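PDB 4P27: venom allergen-like (VAL) 4 protein from Schistosoma mansoni, which binds lipid as a member of the SCP/TAPS (CAP) superfamily, although it lacks the prototypical CAP motifs. Local coordinates for residues A[21-26]-A[31-36]; A[50-55]-A[63-68]; A[9-14]-A[86-91]. All coordinates share one frame; numbering follows the deposited sequence.

Overall arrangement
The chain enters helix 6-22, whose early part supplies residues 9-14 of contact 3 and whose C-terminal part runs into contact 1. There a short reversal brings 31-36 back against 21-26 before strand 40-41. Helix 43-54 follows, and contact 2 returns the loop segment 63-68 to residues 50-55 of that helix. After strand 75-81, helix 84-93 lies alongside helix 6-22 and closes contact 3. The loop closed by contact 3 encloses both smaller ones, which follow in series without crossing. Contacts 1 and 2 sit on opposite sides of the chain's centre, their own centres about 31 Å apart, while contact 3 joins two helices packed beside the mixed sheet.

Contact 1: residues A[21-26]-A[31-36]; sequences DVKNCR and PPAKNL. With NAG (2-acetamido-2-deoxy-beta-D-glucopyranose), chain B.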
loop_
_atom_site.group_PDB
_atom_site.type_symbol
_atom_site.label_atom_id
_atom_site.label_comp_id
_atom_site.label_asym_id
_atom_site.label_seq_id
_atom_site.Cartn_x
_atom_site.Cartn_y
_atom_site.Cartn_z
ATOM N N ASP A 21 -5.024 2.545 -12.593
ATOM C CA ASP A 21 -4.038 3.184 -13.391
ATOM C C ASP A 21 -2.908 2.264 -13.887
ATOM O O ASP A 21 -2.543 2.350 -15.076
ATOM C CB ASP A 21 -3.376 4.239 -12.595
ATOM C CG ASP A 21 -4.229 5.485 -12.474
ATOM O OD1 ASP A 21 -5.272 5.516 -13.097
ATOM O OD2 ASP A 21 -3.831 6.405 -11.763
ATOM N N VAL A 22 -2.302 1.456 -12.981
ATOM C CA VAL A 22 -1.184 0.579 -13.406
ATOM C C VAL A 22 -1.682 -0.467 -14.428
ATOM O O VAL A 22 -0.933 -0.779 -15.366
ATOM C CB VAL A 22 -0.385 -0.044 -12.202
ATOM C CG1 VAL A 22 -1.103 -1.209 -11.555
ATOM C CG2 VAL A 22 1.019 -0.461 -12.643
ATOM N N LYS A 23 -2.917 -0.984 -14.296
ATOM C CA LYS A 23 -3.496 -1.828 -15.381
ATOM C C LYS A 23 -3.737 -1.166 -16.750
ATOM O O LYS A 23 -4.062 -1.869 -17.696
ATOM C CB LYS A 23 -4.789 -2.428 -14.992
ATOM C CG LYS A 23 -4.597 -3.372 -13.879
ATOM C CD LYS A 23 -5.781 -4.281 -13.755
ATOM C CE LYS A 23 -6.920 -3.487 -13.218
ATOM N NZ LYS A 23 -7.846 -4.382 -12.480
ATOM N N ASN A 24 -3.604 0.151 -16.833
ATOM C CA ASN A 24 -4.026 0.907 -18.005
ATOM C C ASN A 24 -2.961 1.891 -18.406
ATOM O O ASN A 24 -3.308 2.927 -18.924
ATOM C CB ASN A 24 -5.275 1.710 -17.639
ATOM C CG ASN A 24 -6.471 0.836 -17.587
ATOM O OD1 ASN A 24 -6.866 0.359 -18.637
ATOM N ND2 ASN A 24 -6.956 0.463 -16.373
ATOM N N CYS A 25 -1.681 1.610 -18.091
ATOM C CA CYS A 25 -0.542 2.385 -18.592
ATOM C C CYS A 25 -0.470 3.774 -18.038
ATOM O O CYS A 25 0.122 4.648 -18.650
ATOM C CB CYS A 25 -0.525 2.479 -20.127
ATOM S SG CYS A 25 -0.262 0.917 -20.954
ATOM N N ARG A 26 -1.051 3.988 -16.871
ATOM C CA ARG A 26 -1.202 5.324 -16.392
ATOM C C ARG A 26 -0.231 5.536 -15.262
ATOM O O ARG A 26 -0.219 6.606 -14.682
ATOM C CB ARG A 26 -2.661 5.627 -15.962
ATOM C CG ARG A 26 -3.668 5.865 -17.122
ATOM C CD ARG A 26 -5.075 6.270 -16.571
ATOM N NE ARG A 26 -6.175 5.349 -16.979
ATOM C CZ ARG A 26 -6.975 4.644 -16.158
ATOM N NH1 ARG A 26 -6.831 4.696 -14.840
ATOM N NH2 ARG A 26 -7.921 3.846 -16.656
ATOM N N PRO A 31 5.615 -0.907 -16.706
ATOM C CA PRO A 31 4.779 -1.728 -17.600
ATOM C C PRO A 31 3.374 -1.920 -17.041
ATOM O O PRO A 31 3.209 -1.941 -15.836
ATOM C CB PRO A 31 5.533 -3.062 -17.674
ATOM C CG PRO A 31 6.216 -3.187 -16.329
ATOM C CD PRO A 31 6.651 -1.731 -16.033
ATOM N N PRO A 32 2.356 -2.062 -17.916
ATOM C CA PRO A 32 1.021 -2.215 -17.356
ATOM C C PRO A 32 0.837 -3.608 -16.797
ATOM O O PRO A 32 1.411 -4.543 -17.309
ATOM C CB PRO A 32 0.070 -2.049 -18.610
ATOM C CG PRO A 32 0.931 -2.412 -19.780
ATOM C CD PRO A 32 2.314 -1.825 -19.394
ATOM N N ALA A 33 -0.056 -3.754 -15.839
ATOM C CA ALA A 33 -0.286 -5.015 -15.234
ATOM C C ALA A 33 -1.361 -5.813 -15.963
ATOM O O ALA A 33 -2.420 -5.239 -16.377
ATOM C CB ALA A 33 -0.737 -4.761 -13.820
ATOM N N LYS A 34 -1.139 -7.119 -16.097
ATOM C CA LYS A 34 -2.097 -7.978 -16.747
ATOM C C LYS A 34 -3.351 -8.222 -15.892
ATOM O O LYS A 34 -4.478 -8.227 -16.409
ATOM C CB LYS A 34 -1.484 -9.328 -17.083
ATOM C CG LYS A 34 -2.382 -10.250 -17.933
ATOM C CD LYS A 34 -1.858 -11.677 -17.846
ATOM C CE LYS A 34 -1.826 -12.399 -19.186
ATOM N NZ LYS A 34 -2.641 -13.619 -18.988
ATOM N N ASN A 35 -3.160 -8.466 -14.606
ATOM C CA ASN A 35 -4.252 -8.742 -13.678
ATOM C C ASN A 35 -3.857 -8.171 -12.255
ATOM O O ASN A 35 -2.656 -8.168 -11.918
ATOM C CB ASN A 35 -4.448 -10.234 -13.539
ATOM C CG ASN A 35 -5.550 -10.559 -12.531
ATOM O OD1 ASN A 35 -6.726 -10.329 -12.840
ATOM N ND2 ASN A 35 -5.181 -11.017 -11.290
ATOM N N LEU A 36 -4.827 -7.750 -11.435
ATOM C CA LEU A 36 -4.572 -7.427 -10.002
ATOM C C LEU A 36 -5.848 -7.846 -9.339
ATOM O O LEU A 36 -6.910 -7.601 -9.874
ATOM C CB LEU A 36 -4.385 -5.920 -9.811
ATOM C CG LEU A 36 -3.185 -5.305 -10.477
ATOM C CD1 LEU A 36 -3.212 -3.809 -10.184
ATOM C CD2 LEU A 36 -1.844 -5.984 -10.114
HETATM C C1 NAG B . 0.545 -12.428 -9.733
HETATM C C2 NAG B . -0.292 -13.514 -10.428
HETATM C C3 NAG B . 0.462 -14.790 -10.642
HETATM C C4 NAG B . 1.763 -14.458 -11.317
HETATM C C5 NAG B . 2.556 -13.541 -10.413
HETATM C C6 NAG B . 3.925 -13.351 -11.008
HETATM C C7 NAG B . -2.546 -13.144 -9.793
HETATM C C8 NAG B . -3.666 -13.507 -8.897
HETATM N N2 NAG B . -1.470 -13.868 -9.699
HETATM O O3 NAG B . -0.326 -15.666 -11.437
HETATM O O4 NAG B . 2.473 -15.637 -11.545
HETATM O O5 NAG B . 1.852 -12.324 -10.259
HETATM O O6 NAG B . 4.682 -12.417 -10.278
HETATM O O7 NAG B . -2.654 -12.216 -10.535
HETATM O O HOH W 1 -7.219 -7.333 -13.136
#
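Val22 and Ala33 are joined by the hydrogen bond that ties the two segments together: Ala33 N donates to Val22 O over 3.1 Å. The same oxygen receives a CA-H...O contact from Pro32, so that an N-H and a CA-H meet at one carbonyl where a type I turn from Val22 to Cys25 begins. This turn leads from helix 6-22 of the CAP domain into the loop before strand 40-41.

Apolar packing surrounds this point. Val22 holds CG1 in the crowded position between its backbone N and carbonyl carbon (chi1 78°), which sets that methyl against Leu36 CD1 at 3.6 Å, the two side chains crossing at about a right angle. Leu36 CD1 also touches Lys23 CG at 4.0 Å, as the lysine passes alongside in the opposite direction. Further along, Cys25 SG rests on the Pro32 ring, 3.7 Å from its CG; its disulfide with Cys158 holds the turn to the C-terminal region, which also makes backbone hydrogen bonds from Lys153 to Pro32 and from Glu151 to Lys34.

A water joins the polar side chains. Bent at chi3 (-72°), the Lys23 chain delivers NZ to a water 3.1 Å away, and that water also accepts from Leu36 N and donates to Asn35 OD1. A direct bond of 2.9 Å runs from Asn35 ND2 to NAG O7; that sugar belongs to the N-linked glycan on Asn118.

A single direct hydrogen bond thus crosses between the segments, supplemented by hydrocarbon packing and a water that collects three polar groups. The Asn35 amide, its oxygen held by the water and its nitrogen by the sugar, is fixed in rotation by both, so that the glycan lies against segment 31-36.

Contact 2: residues A[50-55]-A[63-68]; sequences KQQAKR and PNDFII
Asp65 receives Arg55 at the rim of its carboxylate and Gln52 over its face. Arg55 NH1 donates to Asp65 OD1 over 3.0 Å in a nearly straight bond (167°), using the syn lone pair of that oxygen; a weak second bond from NH1 to Asp65 OD2 adds to the salt bridge. Guanidinium and carboxylate are nearly coplanar, 7° apart. The Gln52 amide instead lies stacked on the carboxylate, its plane tilted by 17°, and its OE1 comes within 3.2 Å of Asp65 CB. OE1 and Asp65 OD2 are both acceptors and form no bond with each other.

A water settles the glutamine oxygen, donating to Gln52 OE1 at 2.9 Å and to Asp65 O at 2.8 Å, while Gln52 NE2 is hydrogen-bonded to Gln76 OE1. Both ends of the amide are therefore held, which fixes its flip. The Arg55 chain runs extended from CG to NE, and one face of its guanidinium lies over Gln51 O and Gln52 CA of helix 43-54. Ser60 OG adds a weak hydrogen bond to Asp65 OD2.

In the CAP domain, the contact folds the loop after helix 43-54 back on that helix through the 3-10 segment 63-66. Gln52 reaches inward to Leu78 of strand 75-81 and Val137 of strand 133-141, and Ile68 packs against Leu44, Leu45 and Lys48 of the same helix.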
loop_
_atom_site.group_PDB
_atom_site.type_symbol
_atom_site.label_atom_id
_atom_site.label_comp_id
_atom_site.label_asym_id
_atom_site.label_seq_id
_atom_site.Cartn_x
_atom_site.Cartn_y
_atom_site.Cartn_z
ATOM N N LYS A 50 -5.190 0.726 13.258
ATOM C CA LYS A 50 -5.554 1.871 14.133
ATOM C C LYS A 50 -4.969 1.767 15.556
ATOM O O LYS A 50 -4.425 2.730 16.067
ATOM C CB LYS A 50 -7.092 1.948 14.241
ATOM C CG LYS A 50 -7.551 3.299 14.751
ATOM C CD LYS A 50 -8.360 4.011 13.677
ATOM C CE LYS A 50 -9.848 3.599 13.634
ATOM N NZ LYS A 50 -10.662 4.369 14.614
ATOM N N GLN A 51 -5.047 0.578 16.190
ATOM C CA GLN A 51 -4.369 0.373 17.463
ATOM C C GLN A 51 -2.881 0.700 17.339
ATOM O O GLN A 51 -2.321 1.307 18.244
ATOM C CB GLN A 51 -4.533 -1.100 17.967
ATOM C CG GLN A 51 -6.003 -1.433 18.310
ATOM C CD GLN A 51 -6.230 -2.936 18.423
ATOM O OE1 GLN A 51 -6.903 -3.563 17.590
ATOM N NE2 GLN A 51 -5.634 -3.528 19.441
ATOM N N GLN A 52 -2.238 0.270 16.237
ATOM C CA GLN A 52 -0.826 0.570 16.007
ATOM C C GLN A 52 -0.704 2.097 15.845
ATOM O O GLN A 52 0.143 2.709 16.473
ATOM C CB GLN A 52 -0.335 -0.033 14.723
ATOM C CG GLN A 52 1.147 0.232 14.455
ATOM C CD GLN A 52 1.709 -0.705 13.386
ATOM O OE1 GLN A 52 1.173 -1.783 13.171
ATOM N NE2 GLN A 52 2.817 -0.307 12.751
ATOM N N ALA A 53 -1.509 2.715 14.994
ATOM C CA ALA A 53 -1.240 4.115 14.731
ATOM C C ALA A 53 -1.470 4.987 16.022
ATOM O O ALA A 53 -0.826 6.040 16.178
ATOM C CB ALA A 53 -2.142 4.651 13.642
ATOM N N LYS A 54 -2.378 4.543 16.915
ATOM C CA LYS A 54 -2.648 5.311 18.164
ATOM C C LYS A 54 -1.432 5.382 19.096
ATOM O O LYS A 54 -1.381 6.294 19.897
ATOM C CB LYS A 54 -3.810 4.725 19.018
ATOM C CG LYS A 54 -5.214 4.951 18.491
ATOM C CD LYS A 54 -6.212 4.267 19.425
ATOM C CE LYS A 54 -7.561 4.103 18.753
ATOM N NZ LYS A 54 -8.680 4.120 19.736
ATOM N N ARG A 55 -0.461 4.445 19.002
ATOM C CA ARG A 55 0.781 4.593 19.736
ATOM C C ARG A 55 1.628 5.736 19.304
ATOM O O ARG A 55 2.562 6.165 20.039
ATOM C CB ARG A 55 1.620 3.288 19.742
ATOM C CG ARG A 55 0.765 2.116 20.096
ATOM C CD ARG A 55 1.618 0.847 20.277
ATOM N NE ARG A 55 0.654 -0.224 20.182
ATOM C CZ ARG A 55 0.661 -1.185 19.257
ATOM N NH1 ARG A 55 1.648 -1.275 18.347
ATOM N NH2 ARG A 55 -0.326 -2.064 19.268
ATOM N N PRO A 63 6.885 -7.277 15.694
ATOM C CA PRO A 63 6.058 -8.361 15.133
ATOM C C PRO A 63 4.629 -8.738 15.683
ATOM O O PRO A 63 3.882 -9.288 14.897
ATOM C CB PRO A 63 7.053 -9.529 15.051
ATOM C CG PRO A 63 8.307 -8.807 14.627
ATOM C CD PRO A 63 8.323 -7.625 15.578
ATOM N N ASN A 64 4.216 -8.410 16.919
ATOM C CA ASN A 64 2.764 -8.372 17.303
ATOM C C ASN A 64 1.865 -7.549 16.287
ATOM O O ASN A 64 0.688 -7.807 16.110
ATOM C CB ASN A 64 2.589 -7.817 18.767
ATOM C CG ASN A 64 1.219 -8.201 19.441
ATOM O OD1 ASN A 64 1.108 -8.386 20.692
ATOM N ND2 ASN A 64 0.179 -8.331 18.624
ATOM N N ASP A 65 2.414 -6.528 15.639
ATOM C CA ASP A 65 1.560 -5.714 14.762
ATOM C C ASP A 65 1.232 -6.420 13.466
ATOM O O ASP A 65 0.351 -5.976 12.732
ATOM C CB ASP A 65 2.293 -4.415 14.493
ATOM C CG ASP A 65 2.202 -3.487 15.719
ATOM O OD1 ASP A 65 1.209 -3.602 16.486
ATOM O OD2 ASP A 65 3.095 -2.686 15.885
ATOM N N PHE A 66 1.979 -7.495 13.192
ATOM C CA PHE A 66 1.769 -8.359 12.012
ATOM C C PHE A 66 0.977 -9.644 12.252
ATOM O O PHE A 66 0.774 -10.468 11.321
ATOM C CB PHE A 66 3.129 -8.677 11.362
ATOM C CG PHE A 66 3.822 -7.469 10.840
ATOM C CD1 PHE A 66 4.585 -6.661 11.705
ATOM C CD2 PHE A 66 3.682 -7.093 9.485
ATOM C CE1 PHE A 66 5.215 -5.504 11.222
ATOM C CE2 PHE A 66 4.341 -5.960 8.996
ATOM C CZ PHE A 66 5.091 -5.155 9.873
ATOM N N ILE A 67 0.448 -9.802 13.455
ATOM C CA ILE A 67 -0.351 -11.000 13.714
ATOM C C ILE A 67 -1.792 -10.560 13.784
ATOM O O ILE A 67 -2.138 -9.864 14.710
ATOM C CB ILE A 67 0.086 -11.708 15.043
ATOM C CG1 ILE A 67 1.606 -11.998 14.954
ATOM C CG2 ILE A 67 -0.777 -12.975 15.183
ATOM C CD1 ILE A 67 2.369 -12.427 16.249
ATOM N N ILE A 68 -2.619 -10.892 12.792
ATOM C CA ILE A 68 -3.935 -10.310 12.715
ATOM C C ILE A 68 -4.832 -11.466 12.305
ATOM O O ILE A 68 -4.595 -12.115 11.227
ATOM C CB ILE A 68 -4.022 -9.097 11.662
ATOM C CG1 ILE A 68 -2.994 -7.977 12.027
ATOM C CG2 ILE A 68 -5.452 -8.488 11.655
ATOM C CD1 ILE A 68 -2.904 -6.839 10.989
HETATM O O HOH W 2 -1.068 -3.511 12.678
#

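Contact 3: residues A[9-14]-A[86-91]; sequences RAIYNF and GAMKDW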
loop_
_atom_site.group_PDB
_atom_site.type_symbol
_atom_site.label_atom_id
_atom_site.label_comp_id
_atom_site.label_asym_id
_atom_site.label_seq_id
_atom_site.Cartn_x
_atom_site.Cartn_y
_atom_site.Cartn_z
ATOM N N ARG A 9 -11.802 6.329 3.703
ATOM C CA ARG A 9 -12.390 6.226 2.398
ATOM C C ARG A 9 -11.447 6.793 1.330
ATOM O O ARG A 9 -11.220 6.195 0.297
ATOM C CB ARG A 9 -13.805 6.868 2.319
ATOM C CG ARG A 9 -14.350 6.996 0.879
ATOM C CD ARG A 9 -14.784 5.662 0.255
ATOM N NE ARG A 9 -15.676 4.935 1.176
ATOM C CZ ARG A 9 -16.112 3.671 1.060
ATOM N NH1 ARG A 9 -15.745 2.908 0.044
ATOM N NH2 ARG A 9 -16.902 3.164 2.014
ATOM N N ALA A 10 -10.858 7.945 1.613
ATOM C CA ALA A 10 -9.893 8.505 0.741
ATOM C C ALA A 10 -8.677 7.520 0.492
ATOM O O ALA A 10 -8.167 7.428 -0.641
ATOM C CB ALA A 10 -9.412 9.826 1.378
ATOM N N ILE A 11 -8.189 6.854 1.554
ATOM C CA ILE A 11 -6.986 6.018 1.405
ATOM C C ILE A 11 -7.432 4.812 0.515
ATOM O O ILE A 11 -6.773 4.467 -0.386
ATOM C CB ILE A 11 -6.514 5.546 2.761
ATOM C CG1 ILE A 11 -5.841 6.724 3.504
ATOM C CG2 ILE A 11 -5.529 4.335 2.606
ATOM C CD1 ILE A 11 -5.753 6.474 5.008
ATOM N N TYR A 12 -8.594 4.235 0.780
ATOM C CA TYR A 12 -9.159 3.111 -0.003
ATOM C C TYR A 12 -9.318 3.446 -1.468
ATOM O O TYR A 12 -8.813 2.702 -2.371
ATOM C CB TYR A 12 -10.517 2.686 0.622
ATOM C CG TYR A 12 -11.108 1.398 0.085
ATOM C CD1 TYR A 12 -10.263 0.329 -0.378
ATOM C CD2 TYR A 12 -12.487 1.220 0.036
ATOM C CE1 TYR A 12 -10.809 -0.859 -0.831
ATOM C CE2 TYR A 12 -13.069 0.018 -0.477
ATOM C CZ TYR A 12 -12.222 -1.002 -0.910
ATOM O OH TYR A 12 -12.752 -2.182 -1.402
ATOM N N ASN A 13 -9.909 4.616 -1.748
ATOM C CA ASN A 13 -10.086 4.984 -3.175
ATOM C C ASN A 13 -8.765 5.293 -3.877
ATOM O O ASN A 13 -8.627 5.123 -5.086
ATOM C CB ASN A 13 -10.970 6.248 -3.313
ATOM C CG ASN A 13 -12.454 6.012 -2.952
ATOM O OD1 ASN A 13 -13.126 6.966 -2.552
ATOM N ND2 ASN A 13 -12.934 4.784 -3.004
ATOM N N PHE A 14 -7.842 5.907 -3.168
ATOM C CA PHE A 14 -6.545 6.208 -3.772
ATOM C C PHE A 14 -5.877 4.848 -4.177
ATOM O O PHE A 14 -5.336 4.729 -5.260
ATOM C CB PHE A 14 -5.659 6.950 -2.738
ATOM C CG PHE A 14 -4.374 7.463 -3.346
ATOM C CD1 PHE A 14 -3.250 6.620 -3.473
ATOM C CD2 PHE A 14 -4.260 8.773 -3.782
ATOM C CE1 PHE A 14 -2.102 7.072 -4.071
ATOM C CE2 PHE A 14 -3.069 9.263 -4.352
ATOM C CZ PHE A 14 -1.996 8.411 -4.506
ATOM N N GLY A 86 -0.940 13.599 1.086
ATOM C CA GLY A 86 0.468 13.706 0.868
ATOM C C GLY A 86 1.115 12.335 1.079
ATOM O O GLY A 86 1.992 11.945 0.320
ATOM N N ALA A 87 0.723 11.664 2.167
ATOM C CA ALA A 87 1.216 10.324 2.463
ATOM C C ALA A 87 0.991 9.386 1.225
ATOM O O ALA A 87 1.952 8.744 0.753
ATOM C CB ALA A 87 0.523 9.797 3.682
ATOM N N MET A 88 -0.219 9.398 0.642
ATOM C CA MET A 88 -0.597 8.441 -0.422
ATOM C C MET A 88 0.294 8.697 -1.607
ATOM O O MET A 88 0.802 7.761 -2.242
ATOM C CB MET A 88 -2.065 8.560 -0.868
ATOM C CG MET A 88 -3.148 8.153 0.136
ATOM S SD MET A 88 -2.758 6.503 0.814
ATOM C CE MET A 88 -1.909 6.755 2.379
ATOM N N LYS A 89 0.522 9.980 -1.881
ATOM C CA LYS A 89 1.271 10.400 -3.033
ATOM C C LYS A 89 2.764 10.089 -2.845
ATOM O O LYS A 89 3.455 9.702 -3.784
ATOM C CB LYS A 89 1.118 11.907 -3.199
ATOM C CG LYS A 89 1.356 12.323 -4.631
ATOM C CD LYS A 89 2.017 13.697 -4.785
ATOM C CE LYS A 89 1.902 14.103 -6.260
ATOM N NZ LYS A 89 1.994 15.564 -6.526
ATOM N N ASP A 90 3.264 10.295 -1.636
ATOM C CA ASP A 90 4.599 9.848 -1.331
ATOM C C ASP A 90 4.813 8.314 -1.567
ATOM O O ASP A 90 5.826 7.869 -2.160
ATOM C CB ASP A 90 4.908 10.187 0.106
ATOM C CG ASP A 90 6.278 9.750 0.510
ATOM O OD1 ASP A 90 7.225 10.173 -0.142
ATOM O OD2 ASP A 90 6.448 8.988 1.482
ATOM N N TRP A 91 3.884 7.498 -1.076
ATOM C CA TRP A 91 4.007 6.058 -1.314
ATOM C C TRP A 91 3.991 5.780 -2.825
ATOM O O TRP A 91 4.825 5.025 -3.355
ATOM C CB TRP A 91 2.818 5.313 -0.664
ATOM C CG TRP A 91 2.842 5.269 0.806
ATOM C CD1 TRP A 91 3.814 5.700 1.631
ATOM C CD2 TRP A 91 1.781 4.759 1.630
ATOM N NE1 TRP A 91 3.424 5.505 2.988
ATOM C CE2 TRP A 91 2.170 4.902 2.965
ATOM C CE3 TRP A 91 0.523 4.142 1.340
ATOM C CZ2 TRP A 91 1.350 4.498 4.021
ATOM C CZ3 TRP A 91 -0.254 3.776 2.384
ATOM C CH2 TRP A 91 0.134 3.964 3.699
#
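Two helices lying side by side along the sheet of the CAP alpha-beta-alpha sandwich meet here through a Met-aromatic contact between Phe14 and Met88. Their local axes run almost parallel, at 23° and 10.7 Å apart at closest approach. Met88 CB sits squarely over one face of the Phe14 ring, 3.3 Å from the centroid and only 5° off the normal, a CH-pi contact. The sulfur is placed less directly: Met88 SD is 5.0 Å from that centroid and oblique to the ring. Phe14 CG lies anti to the backbone N (chi1 -172°), which carries the ring across toward helix 84-93.

Bends at chi2 and chi3 turn the end of Met88 away from the phenylalanine. Met88 SD then packs on Ile11 CG2 at 3.9 Å, and Met88 CE lies over one face of the Trp91 ring, offset toward its rim. One methionine thus touches Phe14, Ile11 and Trp91.

Around this junction, Ile11 and Trp91 reach Cys138 of strand 133-141, Trp91 NE1 is hydrogen-bonded to Leu78 O of strand 75-81, and both Phe14 and Trp91 touch Met115 of helix 110-115.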